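Local coordinates for beta-n-acetylhexosaminidase (PDB 4AZC), which probably hydrolyses terminal beta-linked N-acetylhexosamine units of glycans as a family 20 glycoside hydrolase, and here holds a sugar-like ligand with a fused, saturated sulfur-nitrogen ring, at residues A17-F22 with K81-D86; A138-V143 with D182-D187; A226-F231 with S248-G253. All blocks are in the same frame, centred on the assembly; numbering follows the deposited sequence.

Contact 1 (A17-F22 with K81-D86); sequences AGRKYF and KAYYDD. With NGW ((2S,3aR,5R,6S,7R,7aR)-5-(hydroxymethyl)-2-methyl-2,3a,5,6,7,7a-hexahydro-1H-pyrano[3,2-d][1,3]thiazole-6,7-diol), chain K.
The backbone N-H of Y21 is donated to D86 OD2, with Y21 N 2.9 Å from D86 OD2 and an N-H...O angle of 158° marking a nearly straight hydrogen bond. The donor meets OD2 on the anti side, tilted out of the carboxylate plane. The same OD2 takes a second bond from a water whose oxygen is 2.7 Å from it. This water also donates to Y21 O and accepts from K20 NZ, which links lysine and aspartate indirectly: K20 NZ and D86 OD2 are 4.4 Å apart, too far for a salt bridge. The ammonium group has further acceptors in the carbonyls of P333 and A335, while D86 OD1 accepts from N88 N, just beyond the segment.

Residues 17-22 follow strand 10-16 of the catalytic TIM barrel, at the strand end where the ligand lies, and 81-86 carry the last turn of helix 69-83 and the loop after it.

Packing centres on Y83. Its OH rests alongside the aliphatic part of R19, 3.3 Å from R19 CG, and reaches the guanidinium at its edge. The ring edge of Y83 also faces the backbone, with Y83 CE2 3.3 Å from R19 O; the edge of the Y84 ring approaches this carbonyl too.

Charged and ligand contacts lie at the far end of R19. With CG anti to the carbonyl carbon (chi1 -73°) and the chain extended to NE, the guanidinium is carried past the tyrosine to the sugar-like ring. R19 NH2 donates to NGW O3 at 2.8 Å and 160°, NH1 bonds weakly to O4 and O3, and D16 and D49 form salt bridges with NH1 and NE.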
loop_
_atom_site.group_PDB
_atom_site.type_symbol
_atom_site.label_atom_id
_atom_site.label_comp_id
_atom_site.label_asym_id
_atom_site.label_seq_id
_atom_site.Cartn_x
_atom_site.Cartn_y
_atom_site.Cartn_z
ATOM N N ALA B 17 3.045 4.231 -7.182
ATOM C CA ALA B 17 3.064 5.627 -7.610
ATOM C C ALA B 17 4.268 6.370 -7.027
ATOM O O ALA B 17 4.248 7.586 -6.876
ATOM C CB ALA B 17 1.761 6.328 -7.238
ATOM N N GLY B 18 5.301 5.616 -6.671
ATOM C CA GLY B 18 6.586 6.184 -6.278
ATOM C C GLY B 18 7.516 6.197 -7.478
ATOM O O GLY B 18 8.143 7.216 -7.775
ATOM N N ARG B 19 7.601 5.064 -8.178
ATOM C CA ARG B 19 8.413 4.988 -9.398
ATOM C C ARG B 19 7.810 5.799 -10.544
ATOM O O ARG B 19 8.537 6.449 -11.304
ATOM C CB ARG B 19 8.608 3.544 -9.840
ATOM C CG ARG B 19 9.575 2.726 -8.983
ATOM C CD ARG B 19 9.911 1.440 -9.720
ATOM N NE ARG B 19 10.856 0.570 -9.030
ATOM C CZ ARG B 19 10.522 -0.453 -8.257
ATOM N NH1 ARG B 19 9.242 -0.736 -8.034
ATOM N NH2 ARG B 19 11.476 -1.205 -7.711
ATOM N N LYS B 20 6.486 5.781 -10.640
ATOM C CA LYS B 20 5.766 6.336 -11.783
ATOM C C LYS B 20 4.687 7.279 -11.289
ATOM O O LYS B 20 4.042 7.005 -10.279
ATOM C CB LYS B 20 5.138 5.195 -12.598
ATOM C CG LYS B 20 4.378 5.632 -13.856
ATOM C CD LYS B 20 4.033 4.436 -14.729
ATOM C CE LYS B 20 3.199 4.847 -15.941
ATOM N NZ LYS B 20 3.909 5.801 -16.861
ATOM N N TYR B 21 4.495 8.398 -11.987
ATOM C CA TYR B 21 3.441 9.345 -11.601
ATOM C C TYR B 21 2.041 8.840 -11.950
ATOM O O TYR B 21 1.824 8.308 -13.047
ATOM C CB TYR B 21 3.688 10.726 -12.223
ATOM C CG TYR B 21 2.665 11.768 -11.824
ATOM C CD1 TYR B 21 2.799 12.492 -10.637
ATOM C CD2 TYR B 21 1.567 12.043 -12.649
ATOM C CE1 TYR B 21 1.864 13.452 -10.278
ATOM C CE2 TYR B 21 0.623 12.994 -12.293
ATOM C CZ TYR B 21 0.774 13.694 -11.112
ATOM O OH TYR B 21 -0.173 14.634 -10.771
ATOM N N PHE B 22 1.103 9.020 -11.016
ATOM C CA PHE B 22 -0.329 8.768 -11.244
ATOM C C PHE B 22 -1.108 10.033 -10.874
ATOM O O PHE B 22 -0.833 10.647 -9.836
ATOM C CB PHE B 22 -0.834 7.604 -10.375
ATOM C CG PHE B 22 -0.487 6.228 -10.897
ATOM C CD1 PHE B 22 0.773 5.680 -10.687
ATOM C CD2 PHE B 22 -1.439 5.465 -11.572
ATOM C CE1 PHE B 22 1.087 4.402 -11.154
ATOM C CE2 PHE B 22 -1.143 4.188 -12.038
ATOM C CZ PHE B 22 0.134 3.655 -11.827
ATOM N N LYS B 81 12.935 13.763 -10.283
ATOM C CA LYS B 81 13.190 13.931 -11.723
ATOM C C LYS B 81 14.470 13.236 -12.162
ATOM O O LYS B 81 14.513 12.658 -13.248
ATOM C CB LYS B 81 13.202 15.407 -12.118
ATOM C CG LYS B 81 11.808 15.983 -12.262
ATOM C CD LYS B 81 11.855 17.435 -12.687
ATOM C CE LYS B 81 10.477 17.905 -13.103
ATOM N NZ LYS B 81 10.559 19.270 -13.673
ATOM N N ALA B 82 15.486 13.269 -11.304
ATOM C CA ALA B 82 16.749 12.559 -11.544
ATOM C C ALA B 82 16.559 11.043 -11.658
ATOM O O ALA B 82 17.195 10.395 -12.489
ATOM C CB ALA B 82 17.774 12.890 -10.460
ATOM N N TYR B 83 15.683 10.484 -10.831
ATOM C CA TYR B 83 15.329 9.070 -10.960
ATOM C C TYR B 83 14.580 8.819 -12.282
ATOM O O TYR B 83 14.959 7.950 -13.073
ATOM C CB TYR B 83 14.497 8.576 -9.761
ATOM C CG TYR B 83 13.803 7.277 -10.077
ATOM C CD1 TYR B 83 14.529 6.087 -10.201
ATOM C CD2 TYR B 83 12.433 7.243 -10.312
ATOM C CE1 TYR B 83 13.901 4.895 -10.529
ATOM C CE2 TYR B 83 11.794 6.055 -10.645
ATOM C CZ TYR B 83 12.532 4.887 -10.746
ATOM O OH TYR B 83 11.892 3.720 -11.084
ATOM N N TYR B 84 13.511 9.578 -12.502
ATOM C CA TYR B 84 12.722 9.487 -13.733
ATOM C C TYR B 84 11.891 10.744 -13.866
ATOM O O TYR B 84 11.056 11.051 -13.005
ATOM C CB TYR B 84 11.835 8.225 -13.765
ATOM C CG TYR B 84 10.860 8.170 -14.930
ATOM C CD1 TYR B 84 11.310 8.285 -16.256
ATOM C CD2 TYR B 84 9.495 8.007 -14.715
ATOM C CE1 TYR B 84 10.421 8.250 -17.327
ATOM C CE2 TYR B 84 8.593 7.953 -15.788
ATOM C CZ TYR B 84 9.067 8.077 -17.088
ATOM O OH TYR B 84 8.189 8.040 -18.157
ATOM N N ASP B 85 12.150 11.491 -14.933
ATOM C CA ASP B 85 11.474 12.756 -15.155
ATOM C C ASP B 85 10.213 12.459 -15.941
ATOM O O ASP B 85 10.156 12.668 -17.153
ATOM C CB ASP B 85 12.394 13.741 -15.891
ATOM C CG ASP B 85 11.786 15.142 -16.032
ATOM O OD1 ASP B 85 10.618 15.375 -15.628
ATOM O OD2 ASP B 85 12.496 16.019 -16.557
ATOM N N ASP B 86 9.210 11.956 -15.221
ATOM C CA ASP B 86 7.920 11.579 -15.786
ATOM C C ASP B 86 7.226 12.761 -16.469
ATOM O O ASP B 86 6.959 13.779 -15.831
ATOM C CB ASP B 86 7.018 11.011 -14.685
ATOM C CG ASP B 86 5.902 10.144 -15.229
ATOM O OD1 ASP B 86 5.394 10.423 -16.334
ATOM O OD2 ASP B 86 5.521 9.176 -14.541
HETATM O O4 NGW K . 8.867 -3.520 -8.129
HETATM C C4 NGW K . 9.497 -4.576 -7.420
HETATM C C3 NGW K . 9.617 -4.202 -5.948
HETATM C C5 NGW K . 8.647 -5.842 -7.557
HETATM O O3 NGW K . 10.362 -2.986 -5.823
HETATM C C2 NGW K . 10.287 -5.360 -5.164
HETATM N N2 NGW K . 10.163 -5.171 -3.698
HETATM C C1 NGW K . 9.615 -6.724 -5.465
HETATM C C7 NGW K . 8.748 -5.316 -3.305
HETATM C C8 NGW K . 8.674 -5.696 -1.828
HETATM S S1 NGW K . 8.124 -6.644 -4.393
HETATM O O5 NGW K . 9.339 -6.921 -6.896
HETATM C C6 NGW K . 8.436 -6.235 -9.034
HETATM O O6 NGW K . 9.704 -6.419 -9.678
HETATM O O HOH W 1 3.158 8.173 -15.464
#

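Contact 2 (A138-V143 with D182-D187); sequences AHFDKV and DEYAND. With NGW ((2S,3aR,5R,6S,7R,7aR)-5-(hydroxymethyl)-2-methyl-2,3a,5,6,7,7a-hexahydro-1H-pyrano[3,2-d][1,3]thiazole-6,7-diol), chain K.
F140 and Y184 meet edge against edge, the closest pair being F140 CE2 and Y184 CE2 at 3.7 Å. Each of these carbons lies near the plane of the other ring, so within this pair the rings meet rim to rim rather than over a face, and the two side chains cross at about a right angle. F140 also sets this edge against the methyl of A185, with F140 CE2 3.9 Å from A185 CB. Its CG is anti to the carbonyl carbon (chi1 -63°), which swings the ring across to the 182-187 loop.

In Y184 the ring carbon CG lies anti to the backbone N (chi1 -167°), and this sends the phenol end toward A138, where it reaches the methyl with Y184 OH 3.7 Å from A138 CB. The hydroxyl itself has a weak hydrogen bond to M148 O.

At the other end of the contact K142 lies along the backbone of D187. The chain bends at chi3 (-94°), bringing K142 CD to 3.7 Å from D187 O; K142 NZ is as close to that carbonyl oxygen, a contact rather than a hydrogen bond. The D187 carboxylate is instead occupied by S144 OG, K145 N and T146 OG1, which tie the loop to the residues just beyond V143. Within 138-143, F140 N bonds to K142 O at 2.9 Å and closes a tight bend.

The inner end of 182-187 faces the ligand. NGW N2 donates to D182 OD2 at 2.7 Å and only weakly to E183 OE1; N116 holds D182 OD1, and H120 bonds E183 OE1. Neighbouring Asp and Glu residues after strand 176-180 of the barrel are the signature pair of family 20, consistent with the substrate-assisted mechanism of these hexosaminidases.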
loop_
_atom_site.group_PDB
_atom_site.type_symbol
_atom_site.label_atom_id
_atom_site.label_comp_id
_atom_site.label_asym_id
_atom_site.label_seq_id
_atom_site.Cartn_x
_atom_site.Cartn_y
_atom_site.Cartn_z
ATOM N N ALA B 138 24.802 4.297 0.444
ATOM C CA ALA B 138 25.540 3.095 0.792
ATOM C C ALA B 138 26.571 2.807 -0.295
ATOM O O ALA B 138 26.398 3.194 -1.458
ATOM C CB ALA B 138 24.588 1.920 0.958
ATOM N N HIS B 139 27.639 2.119 0.091
ATOM C CA HIS B 139 28.783 1.913 -0.781
ATOM C C HIS B 139 29.292 0.488 -0.622
ATOM O O HIS B 139 29.847 0.156 0.419
ATOM C CB HIS B 139 29.880 2.910 -0.388
ATOM C CG HIS B 139 31.040 2.954 -1.333
ATOM N ND1 HIS B 139 31.934 4.005 -1.355
ATOM C CD2 HIS B 139 31.453 2.089 -2.290
ATOM C CE1 HIS B 139 32.848 3.784 -2.282
ATOM N NE2 HIS B 139 32.579 2.630 -2.865
ATOM N N PHE B 140 29.091 -0.346 -1.644
ATOM C CA PHE B 140 29.570 -1.743 -1.639
ATOM C C PHE B 140 30.397 -2.112 -2.896
ATOM O O PHE B 140 31.520 -1.643 -3.023
ATOM C CB PHE B 140 28.409 -2.719 -1.383
ATOM C CG PHE B 140 27.760 -2.550 -0.033
ATOM C CD1 PHE B 140 28.451 -2.886 1.137
ATOM C CD2 PHE B 140 26.463 -2.051 0.072
ATOM C CE1 PHE B 140 27.864 -2.728 2.387
ATOM C CE2 PHE B 140 25.867 -1.887 1.320
ATOM C CZ PHE B 140 26.567 -2.230 2.481
ATOM N N ASP B 141 29.865 -2.928 -3.812
ATOM C CA ASP B 141 30.540 -3.209 -5.103
ATOM C C ASP B 141 30.711 -1.920 -5.885
ATOM O O ASP B 141 31.571 -1.812 -6.760
ATOM C CB ASP B 141 29.723 -4.157 -5.992
ATOM C CG ASP B 141 29.619 -5.571 -5.444
ATOM O OD1 ASP B 141 30.329 -5.920 -4.474
ATOM O OD2 ASP B 141 28.821 -6.346 -6.015
ATOM N N LYS B 142 29.833 -0.964 -5.585
ATOM C CA LYS B 142 29.838 0.361 -6.182
ATOM C C LYS B 142 29.038 1.253 -5.251
ATOM O O LYS B 142 28.446 0.764 -4.285
ATOM C CB LYS B 142 29.192 0.328 -7.565
ATOM C CG LYS B 142 27.863 -0.397 -7.596
ATOM C CD LYS B 142 27.375 -0.632 -9.011
ATOM C CE LYS B 142 26.450 0.478 -9.464
ATOM N NZ LYS B 142 25.520 -0.021 -10.519
ATOM N N VAL B 143 29.039 2.555 -5.520
ATOM C CA VAL B 143 28.198 3.485 -4.776
ATOM C C VAL B 143 26.753 3.257 -5.186
ATOM O O VAL B 143 26.428 3.287 -6.374
ATOM C CB VAL B 143 28.582 4.949 -5.034
ATOM C CG1 VAL B 143 27.768 5.888 -4.132
ATOM C CG2 VAL B 143 30.078 5.152 -4.801
ATOM N N ASP B 182 12.397 -3.077 2.137
ATOM C CA ASP B 182 12.693 -4.164 1.213
ATOM C C ASP B 182 13.979 -3.932 0.421
ATOM O O ASP B 182 14.411 -2.785 0.213
ATOM C CB ASP B 182 11.514 -4.408 0.254
ATOM C CG ASP B 182 11.285 -3.259 -0.707
ATOM O OD1 ASP B 182 11.124 -2.115 -0.239
ATOM O OD2 ASP B 182 11.240 -3.507 -1.938
ATOM N N GLU B 183 14.589 -5.035 -0.002
ATOM C CA GLU B 183 15.720 -5.021 -0.954
ATOM C C GLU B 183 16.851 -3.992 -0.679
ATOM O O GLU B 183 17.193 -3.190 -1.566
ATOM C CB GLU B 183 15.183 -4.896 -2.402
ATOM C CG GLU B 183 14.331 -6.097 -2.854
ATOM C CD GLU B 183 13.747 -5.977 -4.263
ATOM O OE1 GLU B 183 13.394 -4.858 -4.716
ATOM O OE2 GLU B 183 13.625 -7.030 -4.924
ATOM N N TYR B 184 17.431 -4.021 0.528
ATOM C CA TYR B 184 18.610 -3.191 0.865
ATOM C C TYR B 184 19.725 -3.302 -0.178
ATOM O O TYR B 184 20.121 -4.408 -0.557
ATOM C CB TYR B 184 19.189 -3.515 2.265
ATOM C CG TYR B 184 20.191 -2.458 2.737
ATOM C CD1 TYR B 184 19.760 -1.320 3.422
ATOM C CD2 TYR B 184 21.550 -2.574 2.455
ATOM C CE1 TYR B 184 20.660 -0.325 3.835
ATOM C CE2 TYR B 184 22.466 -1.583 2.856
ATOM C CZ TYR B 184 22.012 -0.462 3.545
ATOM O OH TYR B 184 22.899 0.525 3.943
ATOM N N ALA B 185 20.206 -2.141 -0.637
ATOM C CA ALA B 185 21.305 -2.009 -1.611
ATOM C C ALA B 185 21.406 -3.066 -2.727
ATOM O O ALA B 185 22.520 -3.490 -3.073
ATOM C CB ALA B 185 22.647 -1.871 -0.875
ATOM N N ASN B 186 20.275 -3.469 -3.309
ATOM C CA ASN B 186 20.326 -4.513 -4.343
ATOM C C ASN B 186 21.210 -4.138 -5.557
ATOM O O ASN B 186 21.948 -4.987 -6.073
ATOM C CB ASN B 186 18.935 -5.102 -4.707
ATOM C CG ASN B 186 17.927 -4.057 -5.253
ATOM O OD1 ASN B 186 18.160 -2.847 -5.225
ATOM N ND2 ASN B 186 16.787 -4.546 -5.736
ATOM N N ASP B 187 21.182 -2.860 -5.942
ATOM C CA ASP B 187 21.948 -2.329 -7.086
ATOM C C ASP B 187 23.457 -2.341 -6.873
ATOM O O ASP B 187 24.228 -2.242 -7.836
ATOM C CB ASP B 187 21.497 -0.893 -7.426
ATOM C CG ASP B 187 21.967 0.147 -6.392
ATOM O OD1 ASP B 187 21.806 -0.076 -5.170
ATOM O OD2 ASP B 187 22.491 1.197 -6.803
HETATM O O4 NGW K . 8.867 -3.520 -8.129
HETATM C C4 NGW K . 9.497 -4.576 -7.420
HETATM C C3 NGW K . 9.617 -4.202 -5.948
HETATM C C5 NGW K . 8.647 -5.842 -7.557
HETATM O O3 NGW K . 10.362 -2.986 -5.823
HETATM C C2 NGW K . 10.287 -5.360 -5.164
HETATM N N2 NGW K . 10.163 -5.171 -3.698
HETATM C C1 NGW K . 9.615 -6.724 -5.465
HETATM C C7 NGW K . 8.748 -5.316 -3.305
HETATM C C8 NGW K . 8.674 -5.696 -1.828
HETATM S S1 NGW K . 8.124 -6.644 -4.393
HETATM O O5 NGW K . 9.339 -6.921 -6.896
HETATM C C6 NGW K . 8.436 -6.235 -9.034
HETATM O O6 NGW K . 9.704 -6.419 -9.678
#

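Contact 3 (A226-F231 with S248-G253); sequences AFNDGF and SYWSKG. With NGW ((2S,3aR,5R,6S,7R,7aR)-5-(hydroxymethyl)-2-methyl-2,3a,5,6,7,7a-hexahydro-1H-pyrano[3,2-d][1,3]thiazole-6,7-diol), chain K.
D229 OD1 accepts from the indole N-H through its syn lone pair, W250 NE1 being 2.8 Å from D229 OD1, with the oxygen close to the indole plane; an N-H...O angle of 163° confirms a straight bond. N228 provides two more links through one amide. Its OD1 accepts from W250 N at 3.0 Å, the donor standing above the carbonyl plane, and its ND2 donates to S251 O, also at 3.0 Å. Both ends of the buried amide are thus satisfied by consecutive residues of the facing loop, which fixes its rotation. D229 OD2 bonds to Y257 OH, giving the carboxylate a second partner.

The backbones pair more simply: S248 N bonds to A226 O at 2.8 Å, and N228 N bonds weakly to S248 O. Together they frame the parallel bridge of F227 with S248, joining strands 223-227 and 246-249 of the (beta/alpha)8 barrel just where both run out into the ligand-side loops. N228 to F231 then form a type I beta turn.

Outward from these bonds, the N228 amide stacks on the Y249 ring, the planes 17° apart and N228 CG offset toward the ring's rim. A chi1 of 63°, placing CG between the backbone N and carbonyl carbon, turns the amide onto this face. Y249 OH bonds to A260 O.

On the ligand side, F227 and W250 together wall the part of the pocket that holds the sulfur-containing ring of NGW. F227 presents a face to the methyl carbon, NGW C8 lying 3.5 Å above the F227 ring plane and over its centre. The same methyl is 3.4 Å from W250 NE1. The indole has NGW S1 3.6 Å above the W250 ring plane on one face and S251 CB over the other.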
loop_
_atom_site.group_PDB
_atom_site.type_symbol
_atom_site.label_atom_id
_atom_site.label_comp_id
_atom_site.label_asym_id
_atom_site.label_seq_id
_atom_site.Cartn_x
_atom_site.Cartn_y
_atom_site.Cartn_z
ATOM N N ALA B 226 5.845 -3.168 7.207
ATOM C CA ALA B 226 7.090 -3.275 6.425
ATOM C C ALA B 226 7.037 -4.529 5.565
ATOM O O ALA B 226 6.248 -5.437 5.854
ATOM C CB ALA B 226 8.315 -3.316 7.336
ATOM N N PHE B 227 7.847 -4.573 4.504
ATOM C CA PHE B 227 8.029 -5.832 3.754
ATOM C C PHE B 227 8.892 -6.795 4.569
ATOM O O PHE B 227 9.579 -6.386 5.497
ATOM C CB PHE B 227 8.605 -5.586 2.358
ATOM C CG PHE B 227 7.726 -4.727 1.492
ATOM C CD1 PHE B 227 6.505 -5.211 1.015
ATOM C CD2 PHE B 227 8.107 -3.433 1.165
ATOM C CE1 PHE B 227 5.681 -4.423 0.224
ATOM C CE2 PHE B 227 7.293 -2.629 0.367
ATOM C CZ PHE B 227 6.076 -3.123 -0.102
ATOM N N ASN B 228 8.835 -8.080 4.240
ATOM C CA ASN B 228 9.451 -9.108 5.086
ATOM C C ASN B 228 10.961 -9.213 4.989
ATOM O O ASN B 228 11.605 -9.725 5.920
ATOM C CB ASN B 228 8.835 -10.484 4.793
ATOM C CG ASN B 228 9.078 -10.948 3.355
ATOM O OD1 ASN B 228 8.365 -10.556 2.441
ATOM N ND2 ASN B 228 10.054 -11.824 3.172
ATOM N N ASP B 229 11.513 -8.749 3.863
ATOM C CA ASP B 229 12.926 -8.963 3.494
ATOM C C ASP B 229 13.928 -8.894 4.646
ATOM O O ASP B 229 14.686 -9.840 4.883
ATOM C CB ASP B 229 13.354 -7.956 2.423
ATOM C CG ASP B 229 12.514 -8.044 1.166
ATOM O OD1 ASP B 229 11.267 -8.083 1.281
ATOM O OD2 ASP B 229 13.105 -8.051 0.064
ATOM N N GLY B 230 13.925 -7.767 5.348
ATOM C CA GLY B 230 14.951 -7.472 6.338
ATOM C C GLY B 230 14.711 -8.097 7.697
ATOM O O GLY B 230 15.582 -8.052 8.556
ATOM N N PHE B 231 13.534 -8.686 7.897
ATOM C CA PHE B 231 13.187 -9.237 9.206
ATOM C C PHE B 231 13.732 -10.647 9.418
ATOM O O PHE B 231 13.448 -11.556 8.637
ATOM C CB PHE B 231 11.676 -9.182 9.428
ATOM C CG PHE B 231 11.171 -7.806 9.758
ATOM C CD1 PHE B 231 10.994 -6.854 8.754
ATOM C CD2 PHE B 231 10.890 -7.452 11.080
ATOM C CE1 PHE B 231 10.539 -5.565 9.055
ATOM C CE2 PHE B 231 10.426 -6.162 11.399
ATOM C CZ PHE B 231 10.253 -5.217 10.385
ATOM N N SER B 248 4.233 -7.283 5.385
ATOM C CA SER B 248 3.837 -7.544 4.003
ATOM C C SER B 248 4.777 -8.627 3.447
ATOM O O SER B 248 5.922 -8.342 3.064
ATOM C CB SER B 248 3.899 -6.258 3.166
ATOM O OG SER B 248 3.487 -6.485 1.828
ATOM N N TYR B 249 4.306 -9.877 3.451
ATOM C CA TYR B 249 5.141 -11.010 3.036
ATOM C C TYR B 249 4.892 -11.376 1.583
ATOM O O TYR B 249 3.791 -11.779 1.235
ATOM C CB TYR B 249 4.943 -12.241 3.935
ATOM C CG TYR B 249 6.103 -13.214 3.799
ATOM C CD1 TYR B 249 6.256 -14.003 2.650
ATOM C CD2 TYR B 249 7.059 -13.319 4.795
ATOM C CE1 TYR B 249 7.325 -14.885 2.513
ATOM C CE2 TYR B 249 8.140 -14.203 4.665
ATOM C CZ TYR B 249 8.267 -14.970 3.526
ATOM O OH TYR B 249 9.329 -15.823 3.405
ATOM N N TRP B 250 5.932 -11.258 0.752
ATOM C CA TRP B 250 5.798 -11.429 -0.702
ATOM C C TRP B 250 6.671 -12.527 -1.305
ATOM O O TRP B 250 6.371 -13.024 -2.379
ATOM C CB TRP B 250 6.067 -10.099 -1.437
ATOM C CG TRP B 250 7.498 -9.669 -1.403
ATOM C CD1 TRP B 250 8.157 -9.080 -0.351
ATOM C CD2 TRP B 250 8.461 -9.788 -2.461
ATOM N NE1 TRP B 250 9.464 -8.832 -0.689
ATOM C CE2 TRP B 250 9.679 -9.251 -1.979
ATOM C CE3 TRP B 250 8.415 -10.297 -3.766
ATOM C CZ2 TRP B 250 10.841 -9.207 -2.760
ATOM C CZ3 TRP B 250 9.576 -10.256 -4.542
ATOM C CH2 TRP B 250 10.768 -9.711 -4.035
ATOM N N SER B 251 7.757 -12.889 -0.632
ATOM C CA SER B 251 8.693 -13.876 -1.180
ATOM C C SER B 251 9.677 -14.334 -0.113
ATOM O O SER B 251 10.016 -13.565 0.789
ATOM C CB SER B 251 9.470 -13.263 -2.355
ATOM O OG SER B 251 10.475 -14.142 -2.821
ATOM N N LYS B 252 10.131 -15.582 -0.207
ATOM C CA LYS B 252 11.214 -16.046 0.659
ATOM C C LYS B 252 12.581 -15.854 -0.004
ATOM O O LYS B 252 13.597 -16.362 0.479
ATOM C CB LYS B 252 11.004 -17.509 1.077
ATOM C CG LYS B 252 11.849 -17.912 2.317
ATOM C CD LYS B 252 11.526 -19.296 2.858
ATOM C CE LYS B 252 11.821 -20.394 1.858
ATOM N NZ LYS B 252 11.687 -21.692 2.581
ATOM N N GLY B 253 12.599 -15.117 -1.111
ATOM C CA GLY B 253 13.831 -14.836 -1.842
ATOM C C GLY B 253 14.213 -15.900 -2.869
ATOM O O GLY B 253 13.364 -16.637 -3.386
HETATM O O4 NGW K . 8.867 -3.520 -8.129
HETATM C C4 NGW K . 9.497 -4.576 -7.420
HETATM C C3 NGW K . 9.617 -4.202 -5.948
HETATM C C5 NGW K . 8.647 -5.842 -7.557
HETATM O O3 NGW K . 10.362 -2.986 -5.823
HETATM C C2 NGW K . 10.287 -5.360 -5.164
HETATM N N2 NGW K . 10.163 -5.171 -3.698
HETATM C C1 NGW K . 9.615 -6.724 -5.465
HETATM C C7 NGW K . 8.748 -5.316 -3.305
HETATM C C8 NGW K . 8.674 -5.696 -1.828
HETATM S S1 NGW K . 8.124 -6.644 -4.393
HETATM O O5 NGW K . 9.339 -6.921 -6.896
HETATM C C6 NGW K . 8.436 -6.235 -9.034
HETATM O O6 NGW K . 9.704 -6.419 -9.678
#

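From the N terminus the three contacts follow in series, none nested in or crossing another. Contact 1 closes the longest excursion, bringing the end of helix 69-83 back to the loop after strand 10-16. Contact 2 then joins the outlying strand 137-139 to the loop after strand 176-180. Contact 3 spans a short connection between the neighbouring barrel strands 223-227 and 246-249. Contacts 2 and 3 touch directly, with D182 OD1 3.6 Å from F227 CD2, whereas contact 1 approaches contact 2 only to about 5 Å and contact 3 to about 9 Å between nearest atoms. NGW bridges these gaps, touching all three contacts within one catalytic barrel.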